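Local atomic coordinates of glycine oxidase (Bacillus cereus ATCC 14579, PDB entry 7CYX), a protein that probably catalyses the FAD-dependent oxidation of glycine by O2 to glyoxylate and ammonium with release of hydrogen peroxide, a step toward thiamine diphosphate. Residues Lys44-Val52 and Pro245-Lys256; Pro227-Arg238 and Ala298-Arg308. All blocks are in the same frame, centred on the assembly; numbering follows the deposited sequence.

Contact 1 (Lys44-Val52 and Pro245-Lys256); sequences KAAAGLLGV and PIFQERFYITPK. With FAD (flavin-adenine dinucleotide), chain C.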
loop_
_atom_site.group_PDB
_atom_site.type_symbol
_atom_site.label_atom_id
_atom_site.label_comp_id
_atom_site.label_asym_id
_atom_site.label_seq_id
_atom_site.Cartn_x
_atom_site.Cartn_y
_atom_site.Cartn_z
ATOM N N LYS A 44 3.196 -1.113 13.803
ATOM C CA LYS A 44 2.356 -1.787 12.785
ATOM C C LYS A 44 0.961 -2.094 13.343
ATOM O O LYS A 44 0.068 -2.488 12.596
ATOM C CB LYS A 44 3.026 -3.055 12.257
ATOM C CG LYS A 44 2.778 -4.325 13.050
ATOM C CD LYS A 44 3.176 -5.591 12.329
ATOM C CE LYS A 44 3.300 -6.764 13.285
ATOM N NZ LYS A 44 3.069 -8.060 12.604
ATOM N N ALA A 45 0.788 -1.900 14.653
ATOM C CA ALA A 45 -0.442 -2.177 15.344
ATOM C C ALA A 45 -1.312 -0.915 15.433
ATOM O O ALA A 45 -2.495 -1.010 15.648
ATOM C CB ALA A 45 -0.106 -2.729 16.704
ATOM N N ALA A 46 -0.714 0.265 15.235
ATOM C CA ALA A 46 -1.358 1.541 15.540
ATOM C C ALA A 46 -2.401 1.923 14.471
ATOM O O ALA A 46 -2.250 1.633 13.322
ATOM C CB ALA A 46 -0.289 2.594 15.682
ATOM N N ALA A 47 -3.458 2.625 14.885
ATOM C CA ALA A 47 -4.533 3.037 13.977
ATOM C C ALA A 47 -4.153 4.313 13.207
ATOM O O ALA A 47 -4.905 4.756 12.370
ATOM C CB ALA A 47 -5.807 3.236 14.750
ATOM N N GLY A 48 -2.988 4.901 13.485
ATOM C CA GLY A 48 -2.473 5.993 12.677
ATOM C C GLY A 48 -3.323 7.261 12.737
ATOM O O GLY A 48 -3.259 8.084 11.827
ATOM N N LEU A 49 -4.087 7.460 13.818
ATOM C CA LEU A 49 -4.901 8.671 13.958
ATOM C C LEU A 49 -3.972 9.831 14.297
ATOM O O LEU A 49 -2.987 9.627 14.956
ATOM C CB LEU A 49 -5.939 8.462 15.060
ATOM C CG LEU A 49 -6.934 7.330 14.804
ATOM C CD1 LEU A 49 -7.868 7.148 15.992
ATOM C CD2 LEU A 49 -7.744 7.596 13.544
ATOM N N LEU A 50 -4.281 11.022 13.780
ATOM C CA LEU A 50 -3.521 12.243 14.028
ATOM C C LEU A 50 -4.464 13.263 14.671
ATOM O O LEU A 50 -5.424 13.702 14.029
ATOM C CB LEU A 50 -2.965 12.781 12.705
ATOM C CG LEU A 50 -2.254 11.778 11.791
ATOM C CD1 LEU A 50 -2.116 12.319 10.374
ATOM C CD2 LEU A 50 -0.885 11.407 12.335
ATOM N N GLY A 51 -4.198 13.599 15.940
ATOM C CA GLY A 51 -4.858 14.704 16.659
ATOM C C GLY A 51 -5.986 14.180 17.528
ATOM O O GLY A 51 -6.908 13.577 17.003
ATOM N N VAL A 52 -5.870 14.398 18.848
ATOM C CA VAL A 52 -6.821 13.986 19.934
ATOM C C VAL A 52 -6.074 13.088 20.935
ATOM O O VAL A 52 -5.938 11.889 20.736
ATOM C CB VAL A 52 -8.125 13.325 19.433
ATOM C CG1 VAL A 52 -8.868 12.648 20.572
ATOM C CG2 VAL A 52 -9.056 14.318 18.738
ATOM N N PRO A 245 -12.885 8.768 10.485
ATOM C CA PRO A 245 -12.830 8.012 11.734
ATOM C C PRO A 245 -13.823 8.578 12.762
ATOM O O PRO A 245 -14.134 9.761 12.735
ATOM C CB PRO A 245 -11.387 8.203 12.214
ATOM C CG PRO A 245 -10.635 8.733 11.008
ATOM C CD PRO A 245 -11.657 9.534 10.234
ATOM N N ILE A 246 -14.310 7.724 13.648
ATOM C CA ILE A 246 -15.157 8.229 14.760
ATOM C C ILE A 246 -14.415 7.880 16.043
ATOM O O ILE A 246 -13.738 6.869 16.073
ATOM C CB ILE A 246 -16.594 7.694 14.742
ATOM C CG1 ILE A 246 -16.636 6.203 15.048
ATOM C CG2 ILE A 246 -17.290 8.040 13.445
ATOM C CD1 ILE A 246 -16.405 5.887 16.493
ATOM N N PHE A 247 -14.541 8.729 17.047
ATOM C CA PHE A 247 -13.825 8.544 18.320
ATOM C C PHE A 247 -14.847 8.578 19.444
ATOM O O PHE A 247 -15.855 9.252 19.304
ATOM C CB PHE A 247 -12.857 9.708 18.480
ATOM C CG PHE A 247 -11.616 9.414 19.270
ATOM C CD1 PHE A 247 -10.586 8.687 18.720
ATOM C CD2 PHE A 247 -11.472 9.896 20.555
ATOM C CE1 PHE A 247 -9.445 8.420 19.446
ATOM C CE2 PHE A 247 -10.329 9.630 21.283
ATOM C CZ PHE A 247 -9.320 8.892 20.723
ATOM N N GLN A 248 -14.580 7.837 20.511
ATOM C CA GLN A 248 -15.483 7.828 21.681
ATOM C C GLN A 248 -14.683 7.435 22.917
ATOM O O GLN A 248 -14.497 6.241 23.111
ATOM C CB GLN A 248 -16.643 6.863 21.465
ATOM C CG GLN A 248 -17.773 7.054 22.462
ATOM C CD GLN A 248 -18.706 5.874 22.482
ATOM O OE1 GLN A 248 -18.291 4.738 22.665
ATOM N NE2 GLN A 248 -19.989 6.137 22.312
ATOM N N GLU A 249 -14.216 8.427 23.675
ATOM C CA GLU A 249 -13.482 8.201 24.942
ATOM C C GLU A 249 -12.366 7.180 24.724
ATOM O O GLU A 249 -12.372 6.153 25.431
ATOM C CB GLU A 249 -14.453 7.665 25.990
ATOM C CG GLU A 249 -15.225 8.723 26.733
ATOM C CD GLU A 249 -15.501 8.312 28.163
ATOM O OE1 GLU A 249 -14.785 8.785 29.055
ATOM O OE2 GLU A 249 -16.407 7.501 28.372
ATOM N N ARG A 250 -11.519 7.437 23.725
ATOM C CA ARG A 250 -10.348 6.630 23.271
ATOM C C ARG A 250 -10.745 5.496 22.316
ATOM O O ARG A 250 -9.917 5.142 21.492
ATOM C CB ARG A 250 -9.365 6.242 24.382
ATOM C CG ARG A 250 -8.783 7.416 25.150
ATOM C CD ARG A 250 -8.243 6.974 26.493
ATOM N NE ARG A 250 -7.105 7.739 26.971
ATOM C CZ ARG A 250 -6.110 7.230 27.683
ATOM N NH1 ARG A 250 -6.096 5.942 27.965
ATOM N NH2 ARG A 250 -5.121 7.999 28.096
ATOM N N PHE A 251 -11.963 4.972 22.406
ATOM C CA PHE A 251 -12.393 3.888 21.496
ATOM C C PHE A 251 -12.574 4.464 20.093
ATOM O O PHE A 251 -13.093 5.562 19.941
ATOM C CB PHE A 251 -13.670 3.244 22.019
ATOM C CG PHE A 251 -14.102 2.002 21.288
ATOM C CD1 PHE A 251 -13.599 0.769 21.634
ATOM C CD2 PHE A 251 -15.027 2.066 20.271
ATOM C CE1 PHE A 251 -14.001 -0.373 20.971
ATOM C CE2 PHE A 251 -15.431 0.926 19.610
ATOM C CZ PHE A 251 -14.915 -0.291 19.959
ATOM N N TYR A 252 -12.163 3.717 19.079
ATOM C CA TYR A 252 -12.277 4.287 17.724
ATOM C C TYR A 252 -12.646 3.241 16.688
ATOM O O TYR A 252 -12.367 2.072 16.844
ATOM C CB TYR A 252 -10.932 4.864 17.300
ATOM C CG TYR A 252 -9.807 3.877 17.408
ATOM C CD1 TYR A 252 -9.585 2.949 16.415
ATOM C CD2 TYR A 252 -8.991 3.848 18.516
ATOM C CE1 TYR A 252 -8.570 2.023 16.512
ATOM C CE2 TYR A 252 -7.965 2.933 18.629
ATOM C CZ TYR A 252 -7.756 2.017 17.624
ATOM O OH TYR A 252 -6.752 1.112 17.721
ATOM N N ILE A 253 -13.301 3.735 15.653
ATOM C CA ILE A 253 -13.640 2.963 14.437
ATOM C C ILE A 253 -13.002 3.784 13.332
ATOM O O ILE A 253 -13.283 4.956 13.255
ATOM C CB ILE A 253 -15.152 2.831 14.231
ATOM C CG1 ILE A 253 -15.846 2.263 15.465
ATOM C CG2 ILE A 253 -15.431 1.999 13.000
ATOM C CD1 ILE A 253 -17.256 1.829 15.214
ATOM N N THR A 254 -12.116 3.196 12.556
ATOM C CA THR A 254 -11.496 4.028 11.516
ATOM C C THR A 254 -11.507 3.310 10.184
ATOM O O THR A 254 -11.223 2.131 10.160
ATOM C CB THR A 254 -10.015 4.257 11.801
ATOM O OG1 THR A 254 -9.991 5.089 12.946
ATOM C CG2 THR A 254 -9.303 4.977 10.685
ATOM N N PRO A 255 -11.910 3.983 9.099
ATOM C CA PRO A 255 -11.718 3.425 7.763
ATOM C C PRO A 255 -10.229 3.398 7.404
ATOM O O PRO A 255 -9.463 4.182 7.961
ATOM C CB PRO A 255 -12.442 4.402 6.827
ATOM C CG PRO A 255 -12.404 5.715 7.592
ATOM C CD PRO A 255 -12.537 5.317 9.057
ATOM N N LYS A 256 -9.860 2.494 6.488
ATOM C CA LYS A 256 -8.576 2.481 5.816
ATOM C C LYS A 256 -8.805 2.133 4.338
ATOM O O LYS A 256 -9.829 1.536 4.016
ATOM C CB LYS A 256 -7.631 1.464 6.468
ATOM C CG LYS A 256 -7.250 1.766 7.908
ATOM C CD LYS A 256 -6.434 3.028 8.041
ATOM C CE LYS A 256 -6.042 3.338 9.470
ATOM N NZ LYS A 256 -5.397 4.669 9.567
HETATM P PA FAD C . 8.017 0.354 18.244
HETATM O O1A FAD C . 7.246 0.465 16.989
HETATM O O2A FAD C . 7.602 -0.726 19.204
HETATM O O5B FAD C . 9.531 0.258 17.830
HETATM C C5B FAD C . 10.470 -0.216 18.739
HETATM C C4B FAD C . 11.337 -1.142 17.931
HETATM O O4B FAD C . 12.567 -1.296 18.615
HETATM C C3B FAD C . 10.740 -2.525 17.799
HETATM O O3B FAD C . 10.631 -2.809 16.386
HETATM C C2B FAD C . 11.726 -3.474 18.476
HETATM O O2B FAD C . 11.968 -4.639 17.676
HETATM C C1B FAD C . 12.984 -2.659 18.492
HETATM N N9A FAD C . 13.924 -2.955 19.570
HETATM C C8A FAD C . 13.648 -2.899 20.888
HETATM N N7A FAD C . 14.744 -3.211 21.606
HETATM C C5A FAD C . 15.744 -3.419 20.735
HETATM C C6A FAD C . 17.156 -3.773 20.858
HETATM N N6A FAD C . 17.655 -3.950 22.100
HETATM N N1A FAD C . 17.874 -3.950 19.718
HETATM C C2A FAD C . 17.306 -3.789 18.517
HETATM N N3A FAD C . 16.005 -3.464 18.330
HETATM C C4A FAD C . 15.202 -3.257 19.391
HETATM N N1 FAD C . -0.270 6.398 17.858
HETATM C C2 FAD C . -0.849 7.461 17.213
HETATM O O2 FAD C . -0.107 8.459 17.047
HETATM N N3 FAD C . -2.131 7.443 16.773
HETATM C C4 FAD C . -2.884 6.331 16.920
HETATM O O4 FAD C . -4.065 6.240 16.492
HETATM C C4X FAD C . -2.311 5.163 17.635
HETATM N N5 FAD C . -3.021 4.051 17.856
HETATM C C5X FAD C . -2.470 2.994 18.485
HETATM C C6 FAD C . -3.223 1.847 18.667
HETATM C C7 FAD C . -2.678 0.756 19.322
HETATM C C7M FAD C . -3.504 -0.499 19.541
HETATM C C8 FAD C . -1.300 0.796 19.799
HETATM C C8M FAD C . -0.670 -0.397 20.504
HETATM C C9 FAD C . -0.563 1.921 19.612
HETATM C C9A FAD C . -1.077 3.027 18.975
HETATM N N10 FAD C . -0.298 4.173 18.760
HETATM C C10 FAD C . -0.921 5.260 18.105
HETATM C "C1'" FAD C . 1.059 4.347 19.294
HETATM C "C2'" FAD C . 2.232 4.031 18.421
HETATM O "O2'" FAD C . 2.098 2.668 17.985
HETATM C "C3'" FAD C . 3.483 4.198 19.265
HETATM O "O3'" FAD C . 3.412 5.359 20.144
HETATM C "C4'" FAD C . 4.681 4.152 18.309
HETATM O "O4'" FAD C . 4.566 3.026 17.422
HETATM C "C5'" FAD C . 5.991 3.969 19.026
HETATM O "O5'" FAD C . 6.970 3.707 18.038
HETATM P P FAD C . 8.413 3.198 18.482
HETATM O O1P FAD C . 8.892 3.957 19.665
HETATM O O2P FAD C . 9.245 3.100 17.231
HETATM O O3P FAD C . 7.975 1.751 19.073
#
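Leu49 puts its two methyls into separate neighbourhoods of the hairpin Pro245-Lys256. CD1 meets Phe247 near the plane of the ring, 4.0 Å from CE1, and lies equally close to CB of Tyr252; CD2 lies 3.9 Å from CB of Pro245 and touches OG1 of Thr254, the leucine side chain sliding past both in the opposite direction. With CG anti to the carbonyl carbon (chi1 -62°), the fork spreads across the side chains that both hairpin strands turn toward the flavin loop. Val52 comes over a face of the Phe247 ring, its CG1 3.9 Å from the centroid in a CH-pi contact, while Arg250 C and Phe251 O lie over the opposite face, toward its rim. The CB of Ala47 lies 3.5 Å from CE1 of Tyr252, whose hydroxyl end reaches the flavin.

The same loop reads the pyrimidine edge of FAD with its backbone: Leu49 N donates to FAD O4 (2.9 Å) and FAD N3 donates to Leu49 O (3.0 Å), two bonds along one edge that would resist rotation of the ring within its plane. At the polar border Lys256, bent at chi2, brings NZ to 2.8 Å from Ala47 O, arriving 39° above the carbonyl plane. Val153 O and His152 ND1 also bind this ammonium, tying the flavin loop to the end of strand 151-152 and the residue after it.

Gln248-Phe251 form the hairpin's type I' turn. Its strand 246-248 pairs with strand 95-99, strand 251-256 borders strand 260-269, and helix 278-291 packs on Ile246 and Ile253, which point away from the flavin loop.

Contact 2 (Pro227-Arg238 and Ala298-Arg308); sequences PVKGEVVAVRSR and AEWESTWAGLR. With FAD (flavin-adenine dinucleotide), chain C.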
loop_
_atom_site.group_PDB
_atom_site.type_symbol
_atom_site.label_atom_id
_atom_site.label_comp_id
_atom_site.label_asym_id
_atom_site.label_seq_id
_atom_site.Cartn_x
_atom_site.Cartn_y
_atom_site.Cartn_z
ATOM N N PRO A 227 5.438 -1.665 28.273
ATOM C CA PRO A 227 4.340 -1.894 27.328
ATOM C C PRO A 227 2.917 -1.787 27.891
ATOM O O PRO A 227 2.593 -2.403 28.905
ATOM C CB PRO A 227 4.505 -3.383 26.946
ATOM C CG PRO A 227 5.111 -3.999 28.198
ATOM C CD PRO A 227 6.089 -2.927 28.671
ATOM N N VAL A 228 2.053 -1.079 27.165
ATOM C CA VAL A 228 0.649 -1.092 27.469
ATOM C C VAL A 228 -0.059 -1.774 26.301
ATOM O O VAL A 228 -0.180 -1.217 25.225
ATOM C CB VAL A 228 0.132 0.321 27.794
ATOM C CG1 VAL A 228 -1.360 0.326 28.056
ATOM C CG2 VAL A 228 0.898 0.926 28.977
ATOM N N LYS A 229 -0.437 -3.040 26.530
ATOM C CA LYS A 229 -0.902 -3.907 25.479
ATOM C C LYS A 229 -2.240 -3.349 24.993
ATOM O O LYS A 229 -3.015 -2.874 25.778
ATOM C CB LYS A 229 -0.999 -5.356 25.974
ATOM C CG LYS A 229 -2.000 -6.236 25.236
ATOM C CD LYS A 229 -2.042 -7.648 25.792
ATOM C CE LYS A 229 -2.846 -8.609 24.938
ATOM N NZ LYS A 229 -2.885 -9.978 25.511
ATOM N N GLY A 230 -2.459 -3.377 23.679
ATOM C CA GLY A 230 -3.760 -3.002 23.103
ATOM C C GLY A 230 -4.154 -3.974 22.018
ATOM O O GLY A 230 -3.309 -4.308 21.177
ATOM N N GLU A 231 -5.408 -4.447 22.082
ATOM C CA GLU A 231 -5.949 -5.427 21.177
ATOM C C GLU A 231 -6.893 -4.702 20.233
ATOM O O GLU A 231 -7.645 -3.848 20.691
ATOM C CB GLU A 231 -6.738 -6.511 21.916
ATOM C CG GLU A 231 -5.875 -7.539 22.609
ATOM C CD GLU A 231 -6.451 -8.069 23.907
ATOM O OE1 GLU A 231 -6.738 -7.234 24.795
ATOM O OE2 GLU A 231 -6.624 -9.312 24.014
ATOM N N VAL A 232 -6.815 -5.043 18.935
ATOM C CA VAL A 232 -7.647 -4.430 17.937
ATOM C C VAL A 232 -8.150 -5.478 16.936
ATOM O O VAL A 232 -7.565 -6.543 16.758
ATOM C CB VAL A 232 -6.973 -3.215 17.272
ATOM C CG1 VAL A 232 -5.584 -2.935 17.813
ATOM C CG2 VAL A 232 -6.975 -3.289 15.758
ATOM N N VAL A 233 -9.292 -5.143 16.321
ATOM C CA VAL A 233 -10.032 -5.981 15.390
ATOM C C VAL A 233 -10.155 -5.218 14.069
ATOM O O VAL A 233 -10.215 -3.987 14.065
ATOM C CB VAL A 233 -11.409 -6.318 15.982
ATOM C CG1 VAL A 233 -12.442 -6.604 14.916
ATOM C CG2 VAL A 233 -11.329 -7.455 16.983
ATOM N N ALA A 234 -10.198 -5.956 12.958
ATOM C CA ALA A 234 -10.358 -5.361 11.627
ATOM C C ALA A 234 -11.428 -6.130 10.857
ATOM O O ALA A 234 -11.443 -7.360 10.865
ATOM C CB ALA A 234 -9.040 -5.386 10.875
ATOM N N VAL A 235 -12.312 -5.396 10.181
ATOM C CA VAL A 235 -13.276 -6.014 9.312
ATOM C C VAL A 235 -13.229 -5.323 7.948
ATOM O O VAL A 235 -12.770 -4.201 7.824
ATOM C CB VAL A 235 -14.676 -5.955 9.936
ATOM C CG1 VAL A 235 -14.690 -6.582 11.320
ATOM C CG2 VAL A 235 -15.208 -4.534 9.978
ATOM N N ARG A 236 -13.708 -6.036 6.931
ATOM C CA ARG A 236 -13.850 -5.514 5.589
ATOM C C ARG A 236 -15.343 -5.313 5.321
ATOM O O ARG A 236 -16.154 -6.012 5.888
ATOM C CB ARG A 236 -13.255 -6.504 4.585
ATOM C CG ARG A 236 -11.787 -6.832 4.821
ATOM C CD ARG A 236 -10.912 -6.154 3.793
ATOM N NE ARG A 236 -9.491 -6.136 4.125
ATOM C CZ ARG A 236 -8.598 -5.372 3.495
ATOM N NH1 ARG A 236 -8.988 -4.570 2.514
ATOM N NH2 ARG A 236 -7.324 -5.420 3.840
ATOM N N SER A 237 -15.688 -4.365 4.449
ATOM C CA SER A 237 -17.078 -4.185 4.043
ATOM C C SER A 237 -17.134 -3.680 2.600
ATOM O O SER A 237 -16.286 -2.936 2.155
ATOM C CB SER A 237 -17.801 -3.259 4.974
ATOM O OG SER A 237 -18.952 -2.714 4.352
ATOM N N ARG A 238 -18.165 -4.095 1.876
ATOM C CA ARG A 238 -18.363 -3.587 0.528
ATOM C C ARG A 238 -19.171 -2.281 0.568
ATOM O O ARG A 238 -19.345 -1.640 -0.453
ATOM C CB ARG A 238 -19.013 -4.664 -0.348
ATOM C CG ARG A 238 -18.005 -5.506 -1.123
ATOM C CD ARG A 238 -17.776 -6.890 -0.546
ATOM N NE ARG A 238 -18.745 -7.840 -1.080
ATOM C CZ ARG A 238 -18.620 -9.162 -1.023
ATOM N NH1 ARG A 238 -17.570 -9.702 -0.427
ATOM N NH2 ARG A 238 -19.543 -9.938 -1.565
ATOM N N ALA A 298 -20.620 -7.230 8.262
ATOM C CA ALA A 298 -19.325 -7.072 7.582
ATOM C C ALA A 298 -18.549 -8.409 7.549
ATOM O O ALA A 298 -19.064 -9.463 7.907
ATOM C CB ALA A 298 -18.536 -5.999 8.299
ATOM N N GLU A 299 -17.336 -8.343 7.027
ATOM C CA GLU A 299 -16.513 -9.559 6.901
ATOM C C GLU A 299 -15.335 -9.457 7.856
ATOM O O GLU A 299 -14.543 -8.515 7.739
ATOM C CB GLU A 299 -16.030 -9.738 5.467
ATOM C CG GLU A 299 -17.125 -9.550 4.445
ATOM C CD GLU A 299 -16.670 -9.713 3.011
ATOM O OE1 GLU A 299 -15.463 -9.873 2.791
ATOM O OE2 GLU A 299 -17.528 -9.697 2.130
ATOM N N TRP A 300 -15.240 -10.425 8.755
ATOM C CA TRP A 300 -14.126 -10.467 9.721
ATOM C C TRP A 300 -12.825 -10.563 8.945
ATOM O O TRP A 300 -12.748 -11.341 8.007
ATOM C CB TRP A 300 -14.278 -11.669 10.647
ATOM C CG TRP A 300 -13.094 -11.895 11.526
ATOM C CD1 TRP A 300 -12.032 -12.703 11.284
ATOM C CD2 TRP A 300 -12.856 -11.299 12.803
ATOM N NE1 TRP A 300 -11.154 -12.661 12.323
ATOM C CE2 TRP A 300 -11.633 -11.806 13.269
ATOM C CE3 TRP A 300 -13.558 -10.396 13.600
ATOM C CZ2 TRP A 300 -11.099 -11.434 14.498
ATOM C CZ3 TRP A 300 -13.031 -10.033 14.812
ATOM C CH2 TRP A 300 -11.814 -10.539 15.250
ATOM N N GLU A 301 -11.832 -9.793 9.341
ATOM C CA GLU A 301 -10.564 -9.921 8.609
ATOM C C GLU A 301 -9.502 -10.439 9.564
ATOM O O GLU A 301 -8.969 -11.502 9.321
ATOM C CB GLU A 301 -10.083 -8.574 8.089
ATOM C CG GLU A 301 -8.669 -8.640 7.564
ATOM C CD GLU A 301 -7.881 -7.351 7.555
ATOM O OE1 GLU A 301 -8.213 -6.463 6.774
ATOM O OE2 GLU A 301 -6.930 -7.254 8.313
ATOM N N SER A 302 -9.312 -9.728 10.662
ATOM C CA SER A 302 -8.150 -10.015 11.518
ATOM C C SER A 302 -8.328 -9.418 12.906
ATOM O O SER A 302 -9.198 -8.596 13.096
ATOM C CB SER A 302 -6.999 -9.332 10.853
ATOM O OG SER A 302 -5.776 -9.927 11.170
ATOM N N THR A 303 -7.461 -9.840 13.810
ATOM C CA THR A 303 -7.364 -9.306 15.179
ATOM C C THR A 303 -5.885 -9.311 15.551
ATOM O O THR A 303 -5.193 -10.194 15.109
ATOM C CB THR A 303 -8.230 -10.084 16.165
ATOM O OG1 THR A 303 -8.046 -9.372 17.377
ATOM C CG2 THR A 303 -7.808 -11.522 16.340
ATOM N N TRP A 304 -5.426 -8.325 16.306
ATOM C CA TRP A 304 -4.000 -8.326 16.697
ATOM C C TRP A 304 -3.813 -7.540 17.981
ATOM O O TRP A 304 -4.738 -6.883 18.405
ATOM C CB TRP A 304 -3.122 -7.776 15.579
ATOM C CG TRP A 304 -3.373 -6.338 15.276
ATOM C CD1 TRP A 304 -2.862 -5.260 15.922
ATOM C CD2 TRP A 304 -4.203 -5.824 14.234
ATOM N NE1 TRP A 304 -3.321 -4.113 15.354
ATOM C CE2 TRP A 304 -4.143 -4.427 14.316
ATOM C CE3 TRP A 304 -4.987 -6.408 13.247
ATOM C CZ2 TRP A 304 -4.835 -3.605 13.443
ATOM C CZ3 TRP A 304 -5.673 -5.593 12.383
ATOM C CH2 TRP A 304 -5.605 -4.213 12.489
ATOM N N ALA A 305 -2.615 -7.634 18.541
ATOM C CA ALA A 305 -2.239 -6.950 19.787
ATOM C C ALA A 305 -0.935 -6.193 19.562
ATOM O O ALA A 305 -0.036 -6.757 18.980
ATOM C CB ALA A 305 -2.082 -7.968 20.878
ATOM N N GLY A 306 -0.879 -4.955 20.033
ATOM C CA GLY A 306 0.286 -4.070 19.950
ATOM C C GLY A 306 0.658 -3.505 21.307
ATOM O O GLY A 306 -0.184 -3.416 22.197
ATOM N N LEU A 307 1.930 -3.122 21.461
ATOM C CA LEU A 307 2.516 -2.763 22.764
ATOM C C LEU A 307 2.908 -1.279 22.767
ATOM O O LEU A 307 4.026 -0.923 22.354
ATOM C CB LEU A 307 3.736 -3.656 23.031
ATOM C CG LEU A 307 3.456 -5.158 22.954
ATOM C CD1 LEU A 307 4.681 -5.959 23.373
ATOM C CD2 LEU A 307 2.257 -5.546 23.807
ATOM N N ARG A 308 1.980 -0.432 23.245
ATOM C CA ARG A 308 2.224 0.982 23.382
ATOM C C ARG A 308 3.355 1.213 24.372
ATOM O O ARG A 308 3.281 0.787 25.530
ATOM C CB ARG A 308 1.013 1.731 23.936
ATOM C CG ARG A 308 -0.295 1.503 23.196
ATOM C CD ARG A 308 -1.415 2.117 24.005
ATOM N NE ARG A 308 -2.724 1.888 23.448
ATOM C CZ ARG A 308 -3.494 0.874 23.780
ATOM N NH1 ARG A 308 -2.963 -0.153 24.425
ATOM N NH2 ARG A 308 -4.789 0.914 23.497
HETATM P PA FAD C . 8.017 0.354 18.244
HETATM O O1A FAD C . 7.246 0.465 16.989
HETATM O O2A FAD C . 7.602 -0.726 19.204
HETATM O O5B FAD C . 9.531 0.258 17.830
HETATM C C5B FAD C . 10.470 -0.216 18.739
HETATM C C4B FAD C . 11.337 -1.142 17.931
HETATM O O4B FAD C . 12.567 -1.296 18.615
HETATM C C3B FAD C . 10.740 -2.525 17.799
HETATM O O3B FAD C . 10.631 -2.809 16.386
HETATM C C2B FAD C . 11.726 -3.474 18.476
HETATM O O2B FAD C . 11.968 -4.639 17.676
HETATM C C1B FAD C . 12.984 -2.659 18.492
HETATM N N9A FAD C . 13.924 -2.955 19.570
HETATM C C8A FAD C . 13.648 -2.899 20.888
HETATM N N7A FAD C . 14.744 -3.211 21.606
HETATM C C5A FAD C . 15.744 -3.419 20.735
HETATM C C6A FAD C . 17.156 -3.773 20.858
HETATM N N6A FAD C . 17.655 -3.950 22.100
HETATM N N1A FAD C . 17.874 -3.950 19.718
HETATM C C2A FAD C . 17.306 -3.789 18.517
HETATM N N3A FAD C . 16.005 -3.464 18.330
HETATM C C4A FAD C . 15.202 -3.257 19.391
HETATM N N1 FAD C . -0.270 6.398 17.858
HETATM C C2 FAD C . -0.849 7.461 17.213
HETATM O O2 FAD C . -0.107 8.459 17.047
HETATM N N3 FAD C . -2.131 7.443 16.773
HETATM C C4 FAD C . -2.884 6.331 16.920
HETATM O O4 FAD C . -4.065 6.240 16.492
HETATM C C4X FAD C . -2.311 5.163 17.635
HETATM N N5 FAD C . -3.021 4.051 17.856
HETATM C C5X FAD C . -2.470 2.994 18.485
HETATM C C6 FAD C . -3.223 1.847 18.667
HETATM C C7 FAD C . -2.678 0.756 19.322
HETATM C C7M FAD C . -3.504 -0.499 19.541
HETATM C C8 FAD C . -1.300 0.796 19.799
HETATM C C8M FAD C . -0.670 -0.397 20.504
HETATM C C9 FAD C . -0.563 1.921 19.612
HETATM C C9A FAD C . -1.077 3.027 18.975
HETATM N N10 FAD C . -0.298 4.173 18.760
HETATM C C10 FAD C . -0.921 5.260 18.105
HETATM C "C1'" FAD C . 1.059 4.347 19.294
HETATM C "C2'" FAD C . 2.232 4.031 18.421
HETATM O "O2'" FAD C . 2.098 2.668 17.985
HETATM C "C3'" FAD C . 3.483 4.198 19.265
HETATM O "O3'" FAD C . 3.412 5.359 20.144
HETATM C "C4'" FAD C . 4.681 4.152 18.309
HETATM O "O4'" FAD C . 4.566 3.026 17.422
HETATM C "C5'" FAD C . 5.991 3.969 19.026
HETATM O "O5'" FAD C . 6.970 3.707 18.038
HETATM P P FAD C . 8.413 3.198 18.482
HETATM O O1P FAD C . 8.892 3.957 19.665
HETATM O O2P FAD C . 9.245 3.100 17.231
HETATM O O3P FAD C . 7.975 1.751 19.073
#
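Trp304 lies across Val232, whose CG2 sits over one face of the indole, though modelled too close to trust in detail; CB of Ala234 approaches Trp304 CZ3 obliquely at 3.7 Å. Trp300 turns its six-membered ring to both methyls of Val233, CG1 being 3.5 Å from CZ3, and Ser302 O lies over one face. The guanidinium of Arg308 has FAD C8 over one face and Val228 O and Lys229 O at its edge. Its NH1 donates to Val228 O (3.1 Å) and weakly to Lys229 O, and NH2 to Thr266 O. Val228 O also takes Arg308 N, from the opposite face of its plane.

These are neighbouring antiparallel strands of the large sheet, their N-to-C segment directions 152° apart, with a classic beta bulge where Glu301 and Ser302 both face Ala234; both amides bond Ala234 O. Gly306 and Arg308 pack on flavin methyl C8M, Arg308 CG at 3.3 Å, and Val232 CG1 meets C7M.

From the bulge Glu301 reaches Arg236, OE1 accepting from NE at 3.0 Å on its anti side, and OE2 forms a salt bridge with Arg260. Arg238, poorly ordered, forms NH1 salt bridges to Glu299 OE2 and to Glu175 of the second subunit.

Overall arrangement
From the N terminus, helix 42-45 leads out of the nucleotide-binding part into the flavin loop 44-52, and contact 1 closes the long excursion from there to hairpin 245-256. Segment 227-238 enters before that hairpin and segment 298-308 after it, so contact 2 closes a shorter loop of 59 residues. The segments alternate along the chain, and the two contacts therefore cross rather than nest. Hairpin and strand pair belong to one mixed sheet, joined through strand 260-269. The two contacts touch: Ala45 O lies 3.2 Å from Trp304 NE1, a probable hydrogen bond, and Ala45 CB packs on Gly306. Together they bring the flavin loop and the large sheet around the isoalloxazine of FAD.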